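Local structure of kappa-carrageenase (Zobellia galactanivorans, 5OCR) at residues D140-D148 against D156-L164; H201-I212 against Y215-N226. The protein probably hydrolyses kappa-carrageenan, a sulfated red-algal galactan; this chain is the glycoside hydrolase family 16 part of a longer protein. All blocks are in the same frame, centred on the assembly; numbering follows the deposited sequence.

Both contacts belong to the beta-jellyroll of the family 16 domain, with centres about 14 Å apart. Contact 1 pairs the strand that probably carries the active-site motif with its neighbour, and a glycerol, probably from the crystallisation liquor, lies about 3 Å from the Glu143 side chain. Contact 2 packs behind it, on the face turned away from Glu143. The evidence is van der Waals packing: Leu144 CD2 reaches Tyr203 OH at 3.6 Å, Val142 CG1 lies 3.7 Å from Tyr203 CG, and Leu164 CD2 is 3.7 Å from Ile212 CD1. A magnesium ion lies about 10 Å from the Ile202 side chain, and magnesium ligands such as Gly66 and Asp278 belong to neither contact.

Contact 1: residues D140-D148 against D156-L164; sequences DVVELQQFD and DIYDMDLNL
Asp140 to Glu143, which run alongside Asn163 to Asp161, fit the closing half of the E-x-D-x-x-E signature of family 16 enzymes with a beta bulge, so Glu143 probably faces the substrate cleft. Glu143 and Asp161 form an antiparallel hydrogen-bonded pair: Glu143 N to Asp161 O is 2.7 Å, and Asp161 N to Glu143 O is 3.1 Å and almost straight (178°). Asp140 N donates to Asn163 O. One water joins Asp140 OD2, Glu143 OE1 and Asn163 N, tying both acids to the partner strand. Glu143 OE2 makes a salt bridge to Arg242, whose NE also bonds Gln146 OE1.

On the face of Glu143, the extended Gln146 chain delivers NE2 to Asp161 OD2 at 2.8 Å, on the anti side and 34° out of the carboxylate plane. The nearby carboxylates of Asp148 and Asp161 are probably tolerated because Lys189 makes salt bridges to both and Lys180 to Asp148. On the opposite face, Met160 has CG between its backbone N and carbonyl carbon (chi1 69°) and bends at its thioether, which lays SD 3.7 Å from Val142 CG2 and CE 3.8 Å from Leu144 CD2. Past Leu144 the strands part, and a water spans Gln145 N, Ile157 O and Asp159 O. Phe147 sets one ring face over Asp156 C, while its CZ touches Ile157 CB at 3.8 Å.

Strand 115-122 flanks the pair, with Val141 and Val142 bulged opposite Phe119; strand 189-191 pairs beyond Met160 through Trp190, and Tyr203 of strand 200-207 backs Val142, Leu144 and Met160.

Contact 2: residues H201-I212 against Y215-N226; sequences HIYGCEVNQNEI and YVDGVEVARKPN
Gly204 and Tyr215 form an antiparallel hydrogen-bonded pair, with Gly204 N to Tyr215 O at 2.9 Å, and Ile212 and Lys224 form a second, so strands 200-207, 211-216 and 219-225 run as a meander, the last two joined by a type I' turn from Val216 to Val219.

Asp217, in that turn, adds side-chain bonds to the start of strand 200-207. Its carboxylate swings back beside its own N (chi1 -76°), where OD2 takes His201 ND1 at 2.7 Å on the syn side, nearly in the imidazole plane, and OD1 takes Ile202 N at 2.8 Å. Asp217 N in turn donates to Ile202 O. Were an alanine here, His201 ND1 and Ile202 N would probably both be left without their acceptor and the imidazole would be freer to turn, though Trp194 stacks on it. Two residues before Asp217, Tyr215 OH donates to Glu206 OE1 at 2.9 Å, with ring and carboxylate nearly coplanar; Glu206 OE2 is held by Ser15.

At the other end Asn226 bonds twice to the 208-210 loop: ND2 reaches Asn208 O at 2.8 Å and the backbone N reaches Asn210 O. Asn208 OD1 braces the same loop, accepting from Asn210 N (an Asx turn) and from Glu211 N as well, the Asx motif. Arg223 holds both carboxylate oxygens of Glu220, NE to OE2 and NH2 to OE1, while its NH1 bridges to Glu211 OE1 at 3.1 Å.

Polar side chains thus supplement the backbone ladder at the turn 216-219 and at the loop 208-210, and the carboxylate-guanidinium network, with Arg223 and Glu220 at the surface, likely steadies the outer strand by charge.

Contact 1: residues D140-D148 against D156-L164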
loop_
_atom_site.group_PDB
_atom_site.type_symbol
_atom_site.label_atom_id
_atom_site.label_comp_id
_atom_site.label_asym_id
_atom_site.label_seq_id
_atom_site.Cartn_x
_atom_site.Cartn_y
_atom_site.Cartn_z
ATOM N N ASP A 140 4.616 -4.640 -1.659
ATOM C CA ASP A 140 3.258 -4.107 -1.960
ATOM C C ASP A 140 2.374 -5.313 -2.184
ATOM O O ASP A 140 2.547 -6.012 -3.159
ATOM C CB ASP A 140 3.311 -3.187 -3.186
ATOM C CG ASP A 140 4.090 -1.992 -2.946
ATOM O OD1 ASP A 140 4.380 -1.633 -1.760
ATOM O OD2 ASP A 140 4.514 -1.423 -3.912
ATOM N N VAL A 141 1.424 -5.554 -1.291
ATOM C CA VAL A 141 0.527 -6.640 -1.547
ATOM C C VAL A 141 -0.420 -6.320 -2.702
ATOM O O VAL A 141 -0.654 -7.162 -3.580
ATOM C CB VAL A 141 -0.304 -6.965 -0.305
ATOM C CG1 VAL A 141 -1.268 -8.153 -0.690
ATOM C CG2 VAL A 141 0.665 -7.235 0.873
ATOM N N VAL A 142 -0.891 -5.054 -2.748
ATOM C CA VAL A 142 -1.543 -4.567 -3.958
ATOM C C VAL A 142 -1.559 -3.053 -3.969
ATOM O O VAL A 142 -1.571 -2.355 -2.904
ATOM C CB VAL A 142 -2.998 -5.064 -4.081
ATOM C CG1 VAL A 142 -3.960 -4.374 -3.137
ATOM C CG2 VAL A 142 -3.459 -4.884 -5.524
ATOM N N GLU A 143 -1.405 -2.519 -5.183
ATOM C CA GLU A 143 -1.613 -1.095 -5.456
ATOM C C GLU A 143 -2.710 -1.086 -6.486
ATOM O O GLU A 143 -2.482 -1.517 -7.591
ATOM C CB GLU A 143 -0.396 -0.401 -5.983
ATOM C CG GLU A 143 0.529 -0.000 -4.827
ATOM C CD GLU A 143 1.734 0.719 -5.405
ATOM O OE1 GLU A 143 2.390 0.135 -6.347
ATOM O OE2 GLU A 143 2.068 1.830 -4.920
ATOM N N LEU A 144 -3.859 -0.522 -6.149
ATOM C CA LEU A 144 -4.974 -0.434 -7.088
ATOM C C LEU A 144 -5.052 0.916 -7.804
ATOM O O LEU A 144 -4.618 1.915 -7.220
ATOM C CB LEU A 144 -6.284 -0.639 -6.313
ATOM C CG LEU A 144 -6.509 -1.983 -5.610
ATOM C CD1 LEU A 144 -7.866 -2.061 -4.892
ATOM C CD2 LEU A 144 -6.401 -3.110 -6.659
ATOM N N GLN A 145 -5.672 0.969 -9.002
ATOM C CA GLN A 145 -6.031 2.198 -9.690
ATOM C C GLN A 145 -4.921 3.188 -9.884
ATOM O O GLN A 145 -5.191 4.343 -9.909
ATOM C CB GLN A 145 -7.239 2.937 -9.001
ATOM C CG GLN A 145 -8.403 2.109 -8.710
ATOM C CD GLN A 145 -9.280 2.829 -7.650
ATOM O OE1 GLN A 145 -9.736 2.226 -6.755
ATOM N NE2 GLN A 145 -9.578 4.136 -7.858
ATOM N N GLN A 146 -3.666 2.741 -10.060
ATOM C CA GLN A 146 -2.537 3.639 -10.252
ATOM C C GLN A 146 -2.463 4.192 -11.617
ATOM O O GLN A 146 -1.836 5.241 -11.820
ATOM C CB GLN A 146 -1.183 2.890 -10.120
ATOM C CG GLN A 146 -0.875 2.665 -8.732
ATOM C CD GLN A 146 0.613 2.555 -8.491
ATOM O OE1 GLN A 146 1.137 3.381 -7.805
ATOM N NE2 GLN A 146 1.230 1.426 -8.882
ATOM N N PHE A 147 -3.049 3.468 -12.551
ATOM C CA PHE A 147 -2.901 3.779 -13.986
ATOM C C PHE A 147 -1.398 3.988 -14.315
ATOM O O PHE A 147 -1.019 5.024 -14.958
ATOM C CB PHE A 147 -3.712 5.032 -14.341
ATOM C CG PHE A 147 -5.201 4.846 -14.285
ATOM C CD1 PHE A 147 -5.942 4.862 -15.455
ATOM C CD2 PHE A 147 -5.841 4.621 -13.064
ATOM C CE1 PHE A 147 -7.324 4.680 -15.425
ATOM C CE2 PHE A 147 -7.243 4.451 -13.009
ATOM C CZ PHE A 147 -7.965 4.481 -14.211
ATOM N N ASP A 148 -0.599 2.981 -14.002
ATOM C CA ASP A 148 0.818 3.030 -14.222
ATOM C C ASP A 148 1.065 3.009 -15.750
ATOM O O ASP A 148 0.295 2.462 -16.517
ATOM C CB ASP A 148 1.481 1.873 -13.463
ATOM C CG ASP A 148 3.008 1.823 -13.595
ATOM O OD1 ASP A 148 3.558 0.747 -13.964
ATOM O OD2 ASP A 148 3.591 2.897 -13.328
ATOM N N ASP A 156 -5.105 0.839 -17.116
ATOM C CA ASP A 156 -6.426 1.440 -16.843
ATOM C C ASP A 156 -6.903 0.853 -15.512
ATOM O O ASP A 156 -6.107 0.281 -14.753
ATOM C CB ASP A 156 -7.464 1.170 -17.962
ATOM C CG ASP A 156 -7.710 -0.339 -18.221
ATOM O OD1 ASP A 156 -8.194 -0.748 -19.319
ATOM O OD2 ASP A 156 -7.474 -1.176 -17.318
ATOM N N ILE A 157 -8.165 1.120 -15.195
ATOM C CA ILE A 157 -8.702 0.806 -13.873
ATOM C C ILE A 157 -8.652 -0.742 -13.546
ATOM O O ILE A 157 -8.627 -1.128 -12.396
ATOM C CB ILE A 157 -10.122 1.345 -13.757
ATOM C CG1 ILE A 157 -10.510 1.364 -12.268
ATOM C CG2 ILE A 157 -11.111 0.426 -14.452
ATOM C CD1 ILE A 157 -11.166 2.613 -11.712
ATOM N N TYR A 158 -8.620 -1.602 -14.556
ATOM C CA TYR A 158 -8.630 -3.056 -14.302
ATOM C C TYR A 158 -7.238 -3.614 -13.927
ATOM O O TYR A 158 -7.116 -4.763 -13.468
ATOM C CB TYR A 158 -9.082 -3.739 -15.583
ATOM C CG TYR A 158 -10.539 -3.418 -15.890
ATOM C CD1 TYR A 158 -11.578 -4.127 -15.239
ATOM C CD2 TYR A 158 -10.876 -2.438 -16.820
ATOM C CE1 TYR A 158 -12.919 -3.840 -15.545
ATOM C CE2 TYR A 158 -12.238 -2.130 -17.084
ATOM C CZ TYR A 158 -13.207 -2.831 -16.448
ATOM O OH TYR A 158 -14.552 -2.578 -16.761
ATOM N N ASP A 159 -6.206 -2.816 -14.216
ATOM C CA ASP A 159 -4.818 -3.258 -13.959
ATOM C C ASP A 159 -4.431 -2.945 -12.506
ATOM O O ASP A 159 -4.706 -1.844 -12.012
ATOM C CB ASP A 159 -3.855 -2.523 -14.898
ATOM C CG ASP A 159 -4.157 -2.870 -16.397
ATOM O OD1 ASP A 159 -4.247 -4.067 -16.738
ATOM O OD2 ASP A 159 -4.301 -1.951 -17.248
ATOM N N MET A 160 -3.705 -3.892 -11.904
ATOM C CA MET A 160 -3.092 -3.597 -10.591
ATOM C C MET A 160 -1.648 -3.982 -10.518
ATOM O O MET A 160 -1.149 -4.753 -11.328
ATOM C CB MET A 160 -3.921 -4.216 -9.447
ATOM C CG MET A 160 -3.831 -5.729 -9.481
ATOM S SD MET A 160 -5.186 -6.437 -8.456
ATOM C CE MET A 160 -6.710 -5.947 -9.228
ATOM N N ASP A 161 -0.969 -3.402 -9.533
ATOM C CA ASP A 161 0.464 -3.642 -9.373
ATOM C C ASP A 161 0.710 -4.258 -8.020
ATOM O O ASP A 161 0.015 -3.949 -7.049
ATOM C CB ASP A 161 1.170 -2.299 -9.398
ATOM C CG ASP A 161 0.929 -1.573 -10.736
ATOM O OD1 ASP A 161 1.230 -2.209 -11.760
ATOM O OD2 ASP A 161 0.370 -0.437 -10.766
ATOM N N LEU A 162 1.684 -5.159 -7.981
ATOM C CA LEU A 162 1.935 -5.971 -6.820
ATOM C C LEU A 162 3.459 -6.008 -6.662
ATOM O O LEU A 162 4.049 -7.069 -6.634
ATOM C CB LEU A 162 1.288 -7.377 -6.874
ATOM C CG LEU A 162 -0.174 -7.416 -7.375
ATOM C CD1 LEU A 162 -0.238 -7.664 -8.898
ATOM C CD2 LEU A 162 -0.824 -8.620 -6.715
ATOM N N ASN A 163 4.111 -4.863 -6.408
ATOM C CA ASN A 163 5.566 -4.763 -6.615
ATOM C C ASN A 163 6.412 -4.858 -5.357
ATOM O O ASN A 163 5.858 -4.724 -4.291
ATOM C CB ASN A 163 5.862 -3.357 -7.164
ATOM C CG ASN A 163 5.299 -3.205 -8.549
ATOM O OD1 ASN A 163 5.191 -4.184 -9.278
ATOM N ND2 ASN A 163 5.053 -2.000 -8.966
ATOM N N LEU A 164 7.682 -5.220 -5.531
ATOM C CA LEU A 164 8.634 -5.165 -4.418
ATOM C C LEU A 164 9.577 -3.980 -4.573
ATOM O O LEU A 164 9.961 -3.636 -5.688
ATOM C CB LEU A 164 9.563 -6.367 -4.477
ATOM C CG LEU A 164 8.811 -7.695 -4.267
ATOM C CD1 LEU A 164 9.671 -8.906 -4.673
ATOM C CD2 LEU A 164 8.190 -7.834 -2.912
HETATM O O HOH W 1 2.564 -2.457 -6.186
HETATM O O HOH W 2 -2.733 -0.065 -10.017
HETATM O O HOH W 3 5.132 0.230 -6.814
HETATM O O HOH W 4 -6.765 -1.178 -10.347
HETATM O O HOH W 5 -4.561 0.962 -12.714
HETATM O O HOH W 6 -1.320 0.472 -12.832
#

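Contact 2: residues H201-I212 against Y215-N226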
loop_
_atom_site.group_PDB
_atom_site.type_symbol
_atom_site.label_atom_id
_atom_site.label_comp_id
_atom_site.label_asym_id
_atom_site.label_seq_id
_atom_site.Cartn_x
_atom_site.Cartn_y
_atom_site.Cartn_z
ATOM N N HIS A 201 -12.624 -7.070 -2.785
ATOM C CA HIS A 201 -11.923 -8.309 -3.127
ATOM C C HIS A 201 -10.851 -8.581 -2.153
ATOM O O HIS A 201 -10.496 -7.721 -1.334
ATOM C CB HIS A 201 -11.290 -8.150 -4.551
ATOM C CG HIS A 201 -12.357 -7.941 -5.588
ATOM N ND1 HIS A 201 -12.939 -8.983 -6.249
ATOM C CD2 HIS A 201 -12.984 -6.791 -6.013
ATOM C CE1 HIS A 201 -13.896 -8.499 -7.057
ATOM N NE2 HIS A 201 -13.903 -7.137 -6.923
ATOM N N ILE A 202 -10.262 -9.771 -2.233
ATOM C CA ILE A 202 -9.320 -10.244 -1.209
ATOM C C ILE A 202 -7.943 -10.211 -1.770
ATOM O O ILE A 202 -7.692 -10.857 -2.826
ATOM C CB ILE A 202 -9.633 -11.729 -0.829
ATOM C CG1 ILE A 202 -11.102 -11.914 -0.471
ATOM C CG2 ILE A 202 -8.708 -12.214 0.301
ATOM C CD1 ILE A 202 -11.624 -11.101 0.672
ATOM N N TYR A 203 -7.059 -9.488 -1.078
ATOM C CA TYR A 203 -5.688 -9.321 -1.547
ATOM C C TYR A 203 -4.787 -9.953 -0.526
ATOM O O TYR A 203 -4.807 -9.559 0.656
ATOM C CB TYR A 203 -5.387 -7.808 -1.778
ATOM C CG TYR A 203 -6.304 -7.176 -2.798
ATOM C CD1 TYR A 203 -6.051 -7.350 -4.200
ATOM C CD2 TYR A 203 -7.491 -6.527 -2.383
ATOM C CE1 TYR A 203 -6.882 -6.768 -5.085
ATOM C CE2 TYR A 203 -8.383 -5.975 -3.323
ATOM C CZ TYR A 203 -8.033 -6.146 -4.686
ATOM O OH TYR A 203 -8.782 -5.632 -5.679
ATOM N N GLY A 204 -3.981 -10.943 -0.950
ATOM C CA GLY A 204 -3.169 -11.734 0.043
ATOM C C GLY A 204 -1.751 -11.820 -0.375
ATOM O O GLY A 204 -1.446 -11.762 -1.569
ATOM N N CYS A 205 -0.878 -12.059 0.588
ATOM C CA CYS A 205 0.548 -12.253 0.276
ATOM C C CYS A 205 1.135 -13.229 1.286
ATOM O O CYS A 205 1.026 -12.965 2.554
ATOM C CB CYS A 205 1.308 -10.959 0.412
ATOM S SG CYS A 205 2.986 -10.988 -0.246
ATOM N N GLU A 206 1.844 -14.222 0.769
ATOM C CA GLU A 206 2.556 -15.149 1.617
ATOM C C GLU A 206 4.045 -14.875 1.503
ATOM O O GLU A 206 4.578 -14.872 0.381
ATOM C CB GLU A 206 2.146 -16.564 1.148
ATOM C CG GLU A 206 2.796 -17.658 1.957
ATOM C CD GLU A 206 2.437 -19.023 1.368
ATOM O OE1 GLU A 206 1.472 -19.103 0.604
ATOM O OE2 GLU A 206 3.024 -20.063 1.794
ATOM N N VAL A 207 4.730 -14.641 2.640
ATOM C CA VAL A 207 6.110 -14.184 2.628
ATOM C C VAL A 207 6.910 -15.203 3.458
ATOM O O VAL A 207 6.600 -15.416 4.642
ATOM C CB VAL A 207 6.297 -12.800 3.305
ATOM C CG1 VAL A 207 7.762 -12.371 3.261
ATOM C CG2 VAL A 207 5.410 -11.758 2.611
ATOM N N ASN A 208 7.896 -15.840 2.845
ATOM C CA ASN A 208 8.788 -16.717 3.617
ATOM C C ASN A 208 10.266 -16.412 3.254
ATOM O O ASN A 208 10.520 -15.566 2.441
ATOM C CB ASN A 208 8.408 -18.227 3.445
ATOM C CG ASN A 208 8.524 -18.705 2.022
ATOM O OD1 ASN A 208 9.580 -18.561 1.359
ATOM N ND2 ASN A 208 7.487 -19.347 1.556
ATOM N N GLN A 209 11.244 -17.124 3.854
ATOM C CA GLN A 209 12.647 -16.768 3.576
ATOM C C GLN A 209 13.025 -16.995 2.150
ATOM O O GLN A 209 14.030 -16.435 1.702
ATOM C CB GLN A 209 13.603 -17.576 4.501
ATOM C CG GLN A 209 13.440 -19.052 4.282
ATOM C CD GLN A 209 14.315 -19.899 5.171
ATOM O OE1 GLN A 209 15.432 -19.523 5.539
ATOM N NE2 GLN A 209 13.797 -21.075 5.527
ATOM N N ASN A 210 12.277 -17.852 1.453
ATOM C CA ASN A 210 12.604 -18.187 0.091
ATOM C C ASN A 210 11.863 -17.466 -1.052
ATOM O O ASN A 210 12.433 -17.196 -2.119
ATOM C CB ASN A 210 12.387 -19.694 -0.118
ATOM C CG ASN A 210 13.227 -20.541 0.818
ATOM O OD1 ASN A 210 12.709 -21.536 1.432
ATOM N ND2 ASN A 210 14.503 -20.220 0.923
ATOM N N GLU A 211 10.576 -17.194 -0.839
ATOM C CA GLU A 211 9.716 -16.682 -1.889
ATOM C C GLU A 211 8.659 -15.811 -1.319
ATOM O O GLU A 211 8.321 -15.868 -0.105
ATOM C CB GLU A 211 8.951 -17.870 -2.525
ATOM C CG GLU A 211 9.787 -18.886 -3.258
ATOM C CD GLU A 211 8.891 -19.910 -3.945
ATOM O OE1 GLU A 211 8.286 -20.734 -3.211
ATOM O OE2 GLU A 211 8.803 -19.900 -5.199
ATOM N N ILE A 212 8.071 -15.038 -2.213
ATOM C CA ILE A 212 6.934 -14.167 -1.842
ATOM C C ILE A 212 5.849 -14.524 -2.913
ATOM O O ILE A 212 6.126 -14.562 -4.095
ATOM C CB ILE A 212 7.288 -12.680 -1.957
ATOM C CG1 ILE A 212 8.416 -12.322 -0.939
ATOM C CG2 ILE A 212 6.048 -11.795 -1.649
ATOM C CD1 ILE A 212 9.236 -11.107 -1.422
ATOM N N TYR A 215 -1.768 -13.294 -3.925
ATOM C CA TYR A 215 -3.069 -13.895 -4.273
ATOM C C TYR A 215 -4.140 -12.845 -4.426
ATOM O O TYR A 215 -4.186 -11.862 -3.722
ATOM C CB TYR A 215 -3.515 -14.814 -3.113
ATOM C CG TYR A 215 -2.523 -15.923 -2.814
ATOM C CD1 TYR A 215 -1.482 -15.724 -1.896
ATOM C CD2 TYR A 215 -2.666 -17.174 -3.461
ATOM C CE1 TYR A 215 -0.573 -16.803 -1.597
ATOM C CE2 TYR A 215 -1.744 -18.235 -3.204
ATOM C CZ TYR A 215 -0.757 -18.013 -2.246
ATOM O OH TYR A 215 0.148 -19.057 -2.011
ATOM N N VAL A 216 -5.030 -13.011 -5.391
ATOM C CA VAL A 216 -6.203 -12.103 -5.504
ATOM C C VAL A 216 -7.412 -13.015 -5.499
ATOM O O VAL A 216 -7.505 -13.927 -6.370
ATOM C CB VAL A 216 -6.144 -11.174 -6.746
ATOM C CG1 VAL A 216 -7.431 -10.330 -6.920
ATOM C CG2 VAL A 216 -4.884 -10.337 -6.669
ATOM N N ASP A 217 -8.389 -12.766 -4.612
ATOM C CA ASP A 217 -9.550 -13.628 -4.518
ATOM C C ASP A 217 -9.210 -15.135 -4.526
ATOM O O ASP A 217 -9.877 -15.949 -5.239
ATOM C CB ASP A 217 -10.545 -13.281 -5.652
ATOM C CG ASP A 217 -11.328 -11.993 -5.373
ATOM O OD1 ASP A 217 -11.309 -11.489 -4.230
ATOM O OD2 ASP A 217 -12.064 -11.580 -6.306
ATOM N N GLY A 218 -8.138 -15.449 -3.856
ATOM C CA GLY A 218 -7.716 -16.836 -3.560
ATOM C C GLY A 218 -7.059 -17.470 -4.775
ATOM O O GLY A 218 -7.003 -18.701 -4.866
ATOM N N VAL A 219 -6.610 -16.666 -5.719
ATOM C CA VAL A 219 -5.916 -17.195 -6.923
ATOM C C VAL A 219 -4.491 -16.711 -6.843
ATOM O O VAL A 219 -4.273 -15.511 -6.694
ATOM C CB VAL A 219 -6.570 -16.780 -8.210
ATOM C CG1 VAL A 219 -5.765 -17.297 -9.391
ATOM C CG2 VAL A 219 -8.033 -17.220 -8.237
ATOM N N GLU A 220 -3.492 -17.583 -6.933
ATOM C CA GLU A 220 -2.101 -17.063 -7.055
ATOM C C GLU A 220 -1.903 -16.249 -8.343
ATOM O O GLU A 220 -2.185 -16.764 -9.472
ATOM C CB GLU A 220 -1.075 -18.217 -7.035
ATOM C CG GLU A 220 0.335 -17.717 -7.354
ATOM C CD GLU A 220 1.412 -18.833 -7.183
ATOM O OE1 GLU A 220 1.153 -19.871 -6.566
ATOM O OE2 GLU A 220 2.533 -18.678 -7.685
ATOM N N VAL A 221 -1.441 -15.023 -8.235
ATOM C CA VAL A 221 -1.236 -14.186 -9.410
ATOM C C VAL A 221 0.246 -13.833 -9.624
ATOM O O VAL A 221 0.610 -13.377 -10.707
ATOM C CB VAL A 221 -2.060 -12.878 -9.378
ATOM C CG1 VAL A 221 -3.552 -13.170 -9.318
ATOM C CG2 VAL A 221 -1.665 -11.987 -8.179
ATOM N N ALA A 222 1.129 -14.083 -8.652
ATOM C CA ALA A 222 2.518 -13.743 -8.863
ATOM C C ALA A 222 3.360 -14.415 -7.831
ATOM O O ALA A 222 2.850 -14.766 -6.763
ATOM C CB ALA A 222 2.790 -12.243 -8.705
ATOM N N ARG A 223 4.644 -14.586 -8.154
ATOM C CA ARG A 223 5.558 -15.138 -7.149
ATOM C C ARG A 223 6.941 -14.679 -7.495
ATOM O O ARG A 223 7.285 -14.612 -8.709
ATOM C CB ARG A 223 5.422 -16.673 -7.193
ATOM C CG ARG A 223 6.431 -17.484 -6.435
ATOM C CD ARG A 223 6.244 -18.967 -6.859
ATOM N NE ARG A 223 4.956 -19.552 -6.484
ATOM C CZ ARG A 223 4.793 -20.609 -5.683
ATOM N NH1 ARG A 223 5.860 -21.159 -5.100
ATOM N NH2 ARG A 223 3.585 -21.092 -5.424
ATOM N N LYS A 224 7.739 -14.346 -6.471
ATOM C CA LYS A 224 9.122 -13.898 -6.707
ATOM C C LYS A 224 10.043 -14.459 -5.657
ATOM O O LYS A 224 9.645 -14.685 -4.508
ATOM C CB LYS A 224 9.319 -12.375 -6.647
ATOM C CG LYS A 224 8.461 -11.523 -7.586
ATOM C CD LYS A 224 8.930 -11.677 -9.005
ATOM C CE LYS A 224 8.587 -10.374 -9.695
ATOM N NZ LYS A 224 8.410 -10.704 -11.150
ATOM N N PRO A 225 11.309 -14.679 -6.035
ATOM C CA PRO A 225 12.237 -15.113 -4.944
ATOM C C PRO A 225 12.427 -14.032 -3.914
ATOM O O PRO A 225 12.468 -12.862 -4.278
ATOM C CB PRO A 225 13.608 -15.231 -5.674
ATOM C CG PRO A 225 13.195 -15.516 -7.110
ATOM C CD PRO A 225 11.945 -14.666 -7.371
ATOM N N ASN A 226 12.651 -14.417 -2.652
ATOM C CA ASN A 226 12.813 -13.354 -1.563
ATOM C C ASN A 226 14.268 -12.961 -1.440
ATOM O O ASN A 226 15.042 -13.544 -0.645
ATOM C CB ASN A 226 12.247 -13.877 -0.224
ATOM C CG ASN A 226 12.190 -12.781 0.802
ATOM O OD1 ASN A 226 12.766 -11.737 0.531
ATOM N ND2 ASN A 226 11.472 -12.963 1.899
HETATM O O HOH W 7 -6.618 -13.622 -2.240
#